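PDB 7O2N: UTP--glucose-1-phosphate uridylyltransferase YngB, which catalyses the formation of UDP-glucose and diphosphate from UTP and glucose 1-phosphate, a step towards the glycolipid anchor of lipoteichoic acid. Local coordinates for residues D133-Q144 against R246-I255; S63-S71 against I93-R103. All coordinates share one frame; numbering follows the deposited sequence.

Contact 1 of 2, residues D133-Q144 against R246-I255; sequences DIMVSETPALRQ and RLLEGNRYDI
Gln144 reaches Glu249 with its CG anti to the carbonyl carbon (chi1 -59°) and an extended chain beyond, while the Glu249 side chain bends at chi2 (-114°) to bring its carboxylate up to the backbone N-H groups of Glu138 and Thr139. Each carboxylate oxygen then takes one backbone N-H through its syn lone pair: Glu249 OE2 that of Glu138 N at 2.8 Å, Glu249 OE1 that of Thr139 N at 3.2 Å. This two-pronged grip fixes the rotation of the carboxylate. Gln144 OE1 accepts the N-H of Glu249 N at 3.1 Å on an in-plane lone pair, and Gln144 NE2 donates to Thr139 O, so both ends of the amide are engaged. The same OE1 lies over one face of the Arg246 guanidinium. Strands 133-136 and 251-254 form a two-stranded antiparallel sheet beside the central sheet of the nucleotidyltransferase fold. Its hydrogen-bonded pairs are Ile134 with Tyr253 and Val136 with Asn251; Ile134 O accepts the N-H of Tyr253 N at 2.8 Å, and Asn251 O that of Val136 N at 2.9 Å. On the face bearing Ile134, Val136 CG2 meets the edge of the Tyr253 ring, and helix 258-269 packs against both residues. On the other face, Asp133 OD2 makes a salt bridge with Arg252 NE at 3.5 Å, carboxylate and guanidinium planes nearly perpendicular (85°). Asp133 OD1 pairs with Arg206, and Arg252 NH2 bonds to Tyr170 OH.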
loop_
_atom_site.group_PDB
_atom_site.type_symbol
_atom_site.label_atom_id
_atom_site.label_comp_id
_atom_site.label_asym_id
_atom_site.label_seq_id
_atom_site.Cartn_x
_atom_site.Cartn_y
_atom_site.Cartn_z
ATOM N N ASP A 133 -6.500 12.254 -7.833
ATOM C CA ASP A 133 -5.429 12.225 -8.813
ATOM C C ASP A 133 -4.178 12.840 -8.196
ATOM O O ASP A 133 -4.278 13.654 -7.288
ATOM C CB ASP A 133 -5.882 12.933 -10.100
ATOM C CG ASP A 133 -6.126 14.428 -9.911
ATOM O OD1 ASP A 133 -5.149 15.125 -9.600
ATOM O OD2 ASP A 133 -7.297 14.869 -10.009
ATOM N N ILE A 134 -3.000 12.497 -8.709
ATOM C CA ILE A 134 -1.821 13.277 -8.362
ATOM C C ILE A 134 -1.439 14.117 -9.579
ATOM O O ILE A 134 -1.532 13.648 -10.704
ATOM C CB ILE A 134 -0.692 12.362 -7.834
ATOM C CG1 ILE A 134 -1.066 11.765 -6.468
ATOM C CG2 ILE A 134 0.677 13.037 -7.840
ATOM C CD1 ILE A 134 -0.485 10.368 -6.187
ATOM N N MET A 135 -1.069 15.379 -9.341
ATOM C CA MET A 135 -0.608 16.303 -10.363
ATOM C C MET A 135 0.877 16.564 -10.141
ATOM O O MET A 135 1.300 16.917 -9.040
ATOM C CB MET A 135 -1.342 17.634 -10.240
ATOM C CG MET A 135 -2.780 17.577 -10.686
ATOM S SD MET A 135 -3.073 18.207 -12.347
ATOM C CE MET A 135 -1.506 17.767 -13.091
ATOM N N VAL A 136 1.670 16.381 -11.200
ATOM C CA VAL A 136 3.065 16.780 -11.183
ATOM C C VAL A 136 3.187 18.026 -12.048
ATOM O O VAL A 136 2.791 17.996 -13.214
ATOM C CB VAL A 136 3.952 15.625 -11.679
ATOM C CG1 VAL A 136 5.428 15.888 -11.412
ATOM C CG2 VAL A 136 3.533 14.302 -11.040
ATOM N N SER A 137 3.706 19.109 -11.442
ATOM C CA SER A 137 3.558 20.465 -11.958
ATOM C C SER A 137 4.746 21.335 -11.560
ATOM O O SER A 137 5.324 21.131 -10.503
ATOM C CB SER A 137 2.282 21.081 -11.464
ATOM O OG SER A 137 1.184 20.276 -11.825
ATOM N N GLU A 138 5.070 22.332 -12.394
ATOM C CA GLU A 138 6.066 23.328 -12.025
ATOM C C GLU A 138 5.462 24.230 -10.948
ATOM O O GLU A 138 6.111 24.620 -9.978
ATOM C CB GLU A 138 6.530 24.112 -13.257
ATOM C CG GLU A 138 7.138 23.232 -14.330
ATOM C CD GLU A 138 7.725 24.008 -15.493
ATOM O OE1 GLU A 138 8.922 23.821 -15.777
ATOM O OE2 GLU A 138 6.983 24.790 -16.116
ATOM N N THR A 139 4.187 24.551 -11.145
ATOM C CA THR A 139 3.366 25.275 -10.202
ATOM C C THR A 139 2.326 24.309 -9.622
ATOM O O THR A 139 1.471 23.789 -10.349
ATOM C CB THR A 139 2.713 26.413 -10.986
ATOM O OG1 THR A 139 3.715 27.407 -11.155
ATOM C CG2 THR A 139 1.485 27.007 -10.340
ATOM N N PRO A 140 2.324 24.063 -8.289
ATOM C CA PRO A 140 1.382 23.120 -7.687
ATOM C C PRO A 140 -0.047 23.445 -8.104
ATOM O O PRO A 140 -0.453 24.612 -8.132
ATOM C CB PRO A 140 1.564 23.350 -6.180
ATOM C CG PRO A 140 2.969 23.879 -6.047
ATOM C CD PRO A 140 3.183 24.716 -7.289
ATOM N N ALA A 141 -0.792 22.381 -8.427
ATOM C CA ALA A 141 -2.087 22.509 -9.082
ATOM C C ALA A 141 -2.967 23.546 -8.387
ATOM O O ALA A 141 -3.472 24.447 -9.048
ATOM C CB ALA A 141 -2.762 21.163 -9.157
ATOM N N LEU A 142 -3.149 23.409 -7.060
ATOM C CA LEU A 142 -4.057 24.273 -6.312
ATOM C C LEU A 142 -3.623 25.737 -6.381
ATOM O O LEU A 142 -4.478 26.605 -6.556
ATOM C CB LEU A 142 -4.162 23.794 -4.863
ATOM C CG LEU A 142 -4.945 24.693 -3.911
ATOM C CD1 LEU A 142 -6.436 24.587 -4.197
ATOM C CD2 LEU A 142 -4.645 24.289 -2.472
ATOM N N ARG A 143 -2.306 25.990 -6.247
ATOM C CA ARG A 143 -1.745 27.331 -6.349
ATOM C C ARG A 143 -2.301 28.043 -7.577
ATOM O O ARG A 143 -2.558 29.234 -7.528
ATOM C CB ARG A 143 -0.235 27.271 -6.582
ATOM C CG ARG A 143 0.427 28.637 -6.603
ATOM C CD ARG A 143 1.071 28.797 -5.249
ATOM N NE ARG A 143 1.495 30.156 -4.966
ATOM C CZ ARG A 143 0.689 31.211 -4.946
ATOM N NH1 ARG A 143 -0.597 31.077 -5.202
ATOM N NH2 ARG A 143 1.174 32.398 -4.642
ATOM N N GLN A 144 -2.450 27.291 -8.677
ATOM C CA GLN A 144 -2.901 27.809 -9.954
ATOM C C GLN A 144 -4.356 28.261 -9.870
ATOM O O GLN A 144 -4.695 29.275 -10.476
ATOM C CB GLN A 144 -2.722 26.764 -11.055
ATOM C CG GLN A 144 -1.288 26.269 -11.257
ATOM C CD GLN A 144 -1.216 25.170 -12.296
ATOM O OE1 GLN A 144 -2.133 24.987 -13.112
ATOM N NE2 GLN A 144 -0.126 24.406 -12.269
ATOM N N ARG A 246 -9.734 27.243 -14.075
ATOM C CA ARG A 246 -8.365 27.229 -14.550
ATOM C C ARG A 246 -8.111 25.921 -15.302
ATOM O O ARG A 246 -8.460 24.848 -14.817
ATOM C CB ARG A 246 -7.407 27.345 -13.362
ATOM C CG ARG A 246 -5.946 27.121 -13.726
ATOM C CD ARG A 246 -5.432 28.460 -14.196
ATOM N NE ARG A 246 -3.993 28.589 -14.077
ATOM C CZ ARG A 246 -3.136 28.077 -14.942
ATOM N NH1 ARG A 246 -3.601 27.397 -15.976
ATOM N NH2 ARG A 246 -1.834 28.247 -14.780
ATOM N N LEU A 247 -7.516 26.017 -16.499
ATOM C CA LEU A 247 -6.910 24.851 -17.118
ATOM C C LEU A 247 -5.587 24.616 -16.401
ATOM O O LEU A 247 -4.824 25.550 -16.169
ATOM C CB LEU A 247 -6.705 25.099 -18.612
ATOM C CG LEU A 247 -6.402 23.858 -19.458
ATOM C CD1 LEU A 247 -7.668 23.135 -19.934
ATOM C CD2 LEU A 247 -5.515 24.237 -20.632
ATOM N N LEU A 248 -5.359 23.366 -15.999
ATOM C CA LEU A 248 -4.250 23.051 -15.124
ATOM C C LEU A 248 -3.044 22.613 -15.949
ATOM O O LEU A 248 -3.151 21.761 -16.834
ATOM C CB LEU A 248 -4.699 21.940 -14.175
ATOM C CG LEU A 248 -5.766 22.341 -13.159
ATOM C CD1 LEU A 248 -6.486 21.122 -12.614
ATOM C CD2 LEU A 248 -5.148 23.134 -12.028
ATOM N N GLU A 249 -1.880 23.119 -15.551
ATOM C CA GLU A 249 -0.650 22.951 -16.293
ATOM C C GLU A 249 -0.144 21.507 -16.273
ATOM O O GLU A 249 0.234 20.998 -17.329
ATOM C CB GLU A 249 0.372 24.016 -15.892
ATOM C CG GLU A 249 1.814 23.552 -15.971
ATOM C CD GLU A 249 2.550 23.454 -14.645
ATOM O OE1 GLU A 249 2.508 24.427 -13.868
ATOM O OE2 GLU A 249 3.185 22.416 -14.407
ATOM N N GLY A 250 -0.137 20.839 -15.115
ATOM C CA GLY A 250 0.733 19.671 -14.957
ATOM C C GLY A 250 0.236 18.339 -15.543
ATOM O O GLY A 250 -0.793 18.257 -16.223
ATOM N N ASN A 251 0.973 17.271 -15.215
ATOM C CA ASN A 251 0.666 15.913 -15.642
ATOM C C ASN A 251 -0.123 15.183 -14.573
ATOM O O ASN A 251 0.296 15.156 -13.416
ATOM C CB ASN A 251 1.919 15.084 -15.893
ATOM C CG ASN A 251 2.450 15.316 -17.287
ATOM O OD1 ASN A 251 1.684 15.256 -18.256
ATOM N ND2 ASN A 251 3.733 15.635 -17.383
ATOM N N ARG A 252 -1.230 14.556 -14.991
ATOM C CA ARG A 252 -2.246 14.099 -14.056
ATOM C C ARG A 252 -2.381 12.570 -14.018
ATOM O O ARG A 252 -2.671 11.929 -15.026
ATOM C CB ARG A 252 -3.577 14.754 -14.415
ATOM C CG ARG A 252 -4.756 14.042 -13.782
ATOM C CD ARG A 252 -6.050 14.784 -13.946
ATOM N NE ARG A 252 -7.020 13.871 -13.359
ATOM C CZ ARG A 252 -7.733 13.001 -14.065
ATOM N NH1 ARG A 252 -7.598 12.982 -15.388
ATOM N NH2 ARG A 252 -8.585 12.195 -13.442
ATOM N N TYR A 253 -2.237 11.986 -12.822
ATOM C CA TYR A 253 -2.338 10.547 -12.643
ATOM C C TYR A 253 -3.530 10.208 -11.762
ATOM O O TYR A 253 -3.460 10.386 -10.544
ATOM C CB TYR A 253 -1.056 10.007 -12.021
ATOM C CG TYR A 253 0.150 10.428 -12.805
ATOM C CD1 TYR A 253 0.387 9.939 -14.082
ATOM C CD2 TYR A 253 1.013 11.365 -12.285
ATOM C CE1 TYR A 253 1.477 10.356 -14.826
ATOM C CE2 TYR A 253 2.119 11.779 -13.008
ATOM C CZ TYR A 253 2.345 11.286 -14.282
ATOM O OH TYR A 253 3.441 11.714 -14.975
ATOM N N ASP A 254 -4.610 9.734 -12.407
ATOM C CA ASP A 254 -5.808 9.321 -11.697
ATOM C C ASP A 254 -5.468 8.079 -10.876
ATOM O O ASP A 254 -4.749 7.196 -11.351
ATOM C CB ASP A 254 -6.997 9.179 -12.648
ATOM C CG ASP A 254 -8.073 8.204 -12.186
ATOM O OD1 ASP A 254 -7.750 6.997 -11.973
ATOM O OD2 ASP A 254 -9.232 8.635 -12.055
ATOM N N ILE A 255 -5.955 8.048 -9.624
ATOM C CA ILE A 255 -5.729 6.926 -8.724
ATOM C C ILE A 255 -7.053 6.395 -8.162
ATOM O O ILE A 255 -7.096 5.942 -7.016
ATOM C CB ILE A 255 -4.742 7.329 -7.609
ATOM C CG1 ILE A 255 -5.247 8.516 -6.781
ATOM C CG2 ILE A 255 -3.380 7.610 -8.202
ATOM C CD1 ILE A 255 -4.261 9.037 -5.764
#

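Contact 2 of 2, residues S63-S71 against I93-R103; sequences SIEDHFDRS and IADLANIHYIR
Phe68, Tyr101 and Glu65 carry this contact, which has no hydrogen bond between its two segments. Phe68, the first residue to leave helical geometry after helix 62-67, turns its ring towards the type I beta turn from Ile93 to Leu96 with CG anti to the carbonyl carbon (chi1 -66°). Ile93 CG2 approaches the ring obliquely, 3.8 Å from Phe68 CD1, whereas Leu96 CD1 comes to its edge, 4.1 Å from Phe68 CE1. Further back, Phe68 CB rests on Ile99 CG1 at 4.2 Å. His67 CD2, from the preceding residue, sits over one face of the same ring, and Ile38 and Val42 of helix 37-47 add further apolar cover. The backbone closes up here too, Ala94 CA lying 3.5 Å from Phe68 O in a CA-H...O contact. Strand 98-103 runs parallel to strand 52-57 in the central sheet of this GT-A-type nucleotidyltransferase; helix 62-67 follows strand 52-57 in the chain and lies in the connection between the two strands, and its residues 63-67 run nearly antiparallel to 98-103 (162°). From that strand Tyr101 sets one ring face against the Glu65 side chain. Glu65 CG stands over the ring in a CH-pi contact, 3.5 Å from the Tyr101 centroid, and the carboxylate is stacked with its plane tilted 27° from the ring. Ile64 CG2 approaches the Tyr101 ring obliquely. With an alanine in place of Tyr101, the methylene chain of Glu65 is likely to lose the ring face it lies on, and a gap to open between helix and strand. Beyond Tyr101, the opposite charges of Glu65 and Arg103 are near each other but too far apart for a salt bridge. The second subunit adjoins the helix end, where its Lys23 NZ donates to His67 O.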
loop_
_atom_site.group_PDB
_atom_site.type_symbol
_atom_site.label_atom_id
_atom_site.label_comp_id
_atom_site.label_asym_id
_atom_site.label_seq_id
_atom_site.Cartn_x
_atom_site.Cartn_y
_atom_site.Cartn_z
ATOM N N SER A 63 -4.981 5.985 11.426
ATOM C CA SER A 63 -3.674 6.010 10.792
ATOM C C SER A 63 -3.377 7.322 10.054
ATOM O O SER A 63 -2.212 7.730 9.988
ATOM C CB SER A 63 -3.429 4.795 9.953
ATOM O OG SER A 63 -4.369 4.664 8.902
ATOM N N ILE A 64 -4.401 7.994 9.512
ATOM C CA ILE A 64 -4.165 9.265 8.841
ATOM C C ILE A 64 -3.635 10.280 9.858
ATOM O O ILE A 64 -2.657 10.970 9.593
ATOM C CB ILE A 64 -5.432 9.787 8.130
ATOM C CG1 ILE A 64 -5.866 8.908 6.956
ATOM C CG2 ILE A 64 -5.307 11.244 7.708
ATOM C CD1 ILE A 64 -7.370 8.938 6.757
ATOM N N GLU A 65 -4.289 10.352 11.025
ATOM C CA GLU A 65 -3.981 11.323 12.068
ATOM C C GLU A 65 -2.589 11.050 12.646
ATOM O O GLU A 65 -1.841 11.975 12.977
ATOM C CB GLU A 65 -5.060 11.290 13.162
ATOM C CG GLU A 65 -6.483 11.271 12.618
ATOM C CD GLU A 65 -7.592 11.040 13.629
ATOM O OE1 GLU A 65 -7.407 11.468 14.787
ATOM O OE2 GLU A 65 -8.644 10.445 13.254
ATOM N N ASP A 66 -2.268 9.764 12.777
ATOM C CA ASP A 66 -1.007 9.315 13.310
ATOM C C ASP A 66 0.107 9.668 12.331
ATOM O O ASP A 66 1.169 10.106 12.746
ATOM C CB ASP A 66 -1.070 7.818 13.598
ATOM C CG ASP A 66 -1.566 7.485 14.998
ATOM O OD1 ASP A 66 -1.399 8.337 15.948
ATOM O OD2 ASP A 66 -2.079 6.359 15.159
ATOM N N HIS A 67 -0.146 9.476 11.035
ATOM C CA HIS A 67 0.859 9.698 10.010
ATOM C C HIS A 67 1.434 11.106 10.123
ATOM O O HIS A 67 2.632 11.285 9.952
ATOM C CB HIS A 67 0.298 9.435 8.608
ATOM C CG HIS A 67 1.341 9.425 7.540
ATOM N ND1 HIS A 67 2.159 8.313 7.297
ATOM C CD2 HIS A 67 1.702 10.377 6.652
ATOM C CE1 HIS A 67 2.999 8.604 6.317
ATOM N NE2 HIS A 67 2.744 9.864 5.914
ATOM N N PHE A 68 0.597 12.091 10.433
ATOM C CA PHE A 68 1.047 13.470 10.395
ATOM C C PHE A 68 1.445 14.002 11.782
ATOM O O PHE A 68 1.512 15.211 11.979
ATOM C CB PHE A 68 -0.004 14.342 9.702
ATOM C CG PHE A 68 -0.216 14.056 8.236
ATOM C CD1 PHE A 68 0.686 14.490 7.271
ATOM C CD2 PHE A 68 -1.333 13.351 7.815
ATOM C CE1 PHE A 68 0.455 14.241 5.928
ATOM C CE2 PHE A 68 -1.552 13.093 6.468
ATOM C CZ PHE A 68 -0.664 13.550 5.525
ATOM N N ASP A 69 1.760 13.113 12.726
ATOM C CA ASP A 69 2.198 13.520 14.052
ATOM C C ASP A 69 3.587 12.937 14.336
ATOM O O ASP A 69 4.144 12.217 13.512
ATOM C CB ASP A 69 1.115 13.165 15.089
ATOM C CG ASP A 69 1.372 13.683 16.497
ATOM O OD1 ASP A 69 1.853 14.840 16.634
ATOM O OD2 ASP A 69 1.086 12.928 17.448
ATOM N N ARG A 70 4.156 13.257 15.501
ATOM C CA ARG A 70 5.424 12.677 15.901
ATOM C C ARG A 70 5.214 11.226 16.331
ATOM O O ARG A 70 4.319 10.928 17.119
ATOM C CB ARG A 70 6.027 13.471 17.058
ATOM C CG ARG A 70 6.389 14.910 16.726
ATOM C CD ARG A 70 7.430 15.428 17.710
ATOM N NE ARG A 70 8.780 15.271 17.176
ATOM C CZ ARG A 70 9.265 15.964 16.152
ATOM N NH1 ARG A 70 8.510 16.870 15.548
ATOM N NH2 ARG A 70 10.498 15.745 15.731
ATOM N N SER A 71 6.048 10.321 15.809
ATOM C CA SER A 71 5.940 8.907 16.138
ATOM C C SER A 71 7.074 8.489 17.070
ATOM O O SER A 71 8.129 8.058 16.603
ATOM C CB SER A 71 5.903 8.047 14.886
ATOM O OG SER A 71 5.184 8.682 13.837
ATOM N N ILE A 93 7.275 15.617 7.713
ATOM C CA ILE A 93 5.929 15.204 7.355
ATOM C C ILE A 93 4.993 15.857 8.359
ATOM O O ILE A 93 3.975 16.449 7.998
ATOM C CB ILE A 93 5.759 13.670 7.352
ATOM C CG1 ILE A 93 6.534 12.978 6.225
ATOM C CG2 ILE A 93 4.270 13.325 7.278
ATOM C CD1 ILE A 93 6.862 11.521 6.506
ATOM N N ALA A 94 5.410 15.784 9.626
ATOM C CA ALA A 94 4.592 16.261 10.718
ATOM C C ALA A 94 4.573 17.783 10.747
ATOM O O ALA A 94 3.922 18.347 11.615
ATOM C CB ALA A 94 5.096 15.656 12.002
ATOM N N ASP A 95 5.228 18.434 9.769
ATOM C CA ASP A 95 5.368 19.885 9.760
ATOM C C ASP A 95 4.737 20.527 8.525
ATOM O O ASP A 95 4.692 21.747 8.402
ATOM C CB ASP A 95 6.819 20.316 9.979
ATOM C CG ASP A 95 7.129 20.633 11.433
ATOM O OD1 ASP A 95 8.320 20.537 11.807
ATOM O OD2 ASP A 95 6.174 20.982 12.179
ATOM N N LEU A 96 4.202 19.713 7.619
ATOM C CA LEU A 96 3.685 20.249 6.372
ATOM C C LEU A 96 2.641 21.334 6.610
ATOM O O LEU A 96 2.666 22.356 5.953
ATOM C CB LEU A 96 3.107 19.092 5.559
ATOM C CG LEU A 96 4.153 18.132 5.015
ATOM C CD1 LEU A 96 3.642 16.712 5.062
ATOM C CD2 LEU A 96 4.494 18.524 3.597
ATOM N N ALA A 97 1.691 21.096 7.508
ATOM C CA ALA A 97 0.584 22.024 7.700
ATOM C C ALA A 97 -0.011 21.743 9.068
ATOM O O ALA A 97 0.415 20.803 9.727
ATOM C CB ALA A 97 -0.454 21.821 6.625
ATOM N N ASN A 98 -0.968 22.560 9.503
ATOM C CA ASN A 98 -1.638 22.285 10.761
ATOM C C ASN A 98 -2.872 21.466 10.430
ATOM O O ASN A 98 -3.796 21.994 9.806
ATOM C CB ASN A 98 -2.056 23.562 11.493
ATOM C CG ASN A 98 -0.909 24.486 11.832
ATOM O OD1 ASN A 98 0.170 24.039 12.238
ATOM N ND2 ASN A 98 -1.152 25.777 11.679
ATOM N N ILE A 99 -2.861 20.195 10.852
ATOM C CA ILE A 99 -3.872 19.258 10.403
ATOM C C ILE A 99 -4.945 19.116 11.476
ATOM O O ILE A 99 -4.659 18.599 12.554
ATOM C CB ILE A 99 -3.232 17.901 10.074
ATOM C CG1 ILE A 99 -1.978 18.026 9.214
ATOM C CG2 ILE A 99 -4.247 16.995 9.412
ATOM C CD1 ILE A 99 -2.209 18.687 7.882
ATOM N N HIS A 100 -6.168 19.544 11.150
ATOM C CA HIS A 100 -7.323 19.398 12.028
ATOM C C HIS A 100 -8.205 18.249 11.531
ATOM O O HIS A 100 -8.189 17.959 10.343
ATOM C CB HIS A 100 -8.108 20.721 12.053
ATOM C CG HIS A 100 -7.278 21.909 12.414
ATOM N ND1 HIS A 100 -6.111 22.231 11.757
ATOM C CD2 HIS A 100 -7.434 22.855 13.359
ATOM C CE1 HIS A 100 -5.580 23.308 12.290
ATOM N NE2 HIS A 100 -6.379 23.716 13.267
ATOM N N TYR A 101 -8.974 17.616 12.432
ATOM C CA TYR A 101 -9.899 16.540 12.083
ATOM C C TYR A 101 -11.302 16.779 12.631
ATOM O O TYR A 101 -11.495 17.325 13.711
ATOM C CB TYR A 101 -9.442 15.200 12.651
ATOM C CG TYR A 101 -8.048 14.880 12.212
ATOM C CD1 TYR A 101 -7.795 14.390 10.940
ATOM C CD2 TYR A 101 -6.977 15.152 13.041
ATOM C CE1 TYR A 101 -6.497 14.148 10.513
ATOM C CE2 TYR A 101 -5.675 14.917 12.628
ATOM C CZ TYR A 101 -5.430 14.423 11.355
ATOM O OH TYR A 101 -4.150 14.171 10.944
ATOM N N ILE A 102 -12.291 16.327 11.876
ATOM C CA ILE A 102 -13.652 16.268 12.369
ATOM C C ILE A 102 -14.220 14.950 11.886
ATOM O O ILE A 102 -13.855 14.480 10.814
ATOM C CB ILE A 102 -14.493 17.453 11.853
ATOM C CG1 ILE A 102 -15.905 17.435 12.434
ATOM C CG2 ILE A 102 -14.530 17.516 10.336
ATOM C CD1 ILE A 102 -16.086 18.333 13.614
ATOM N N ARG A 103 -15.102 14.362 12.684
ATOM C CA ARG A 103 -15.738 13.154 12.198
ATOM C C ARG A 103 -17.015 13.499 11.447
ATOM O O ARG A 103 -17.850 14.227 11.970
ATOM C CB ARG A 103 -16.004 12.204 13.355
ATOM C CG ARG A 103 -15.171 10.951 13.216
ATOM C CD ARG A 103 -14.078 10.810 14.241
ATOM N NE ARG A 103 -14.313 9.438 14.660
ATOM C CZ ARG A 103 -13.423 8.644 15.224
ATOM N NH1 ARG A 103 -12.186 9.069 15.446
ATOM N NH2 ARG A 103 -13.793 7.423 15.567
#

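Both contacts lie within the nucleotidyltransferase region, and they follow one another along the chain: contact 2 closes before contact 1 opens. Their centres are about 23 Å apart and their nearest atoms about 10 Å, so they do not touch. The central mixed sheet connects them. Contact 2 reaches it through strand 98-103, beside 52-57, and contact 1 through strand 244-247, beside 156-161. Helix 37-47 is a shared neighbour, with Ile38 and Val42 packing on Phe68 in contact 2 and Tyr40 and Glu44 meeting Ile134 and Ala141 in contact 1. The second subunit of the homodimer touches contact 2 but not contact 1.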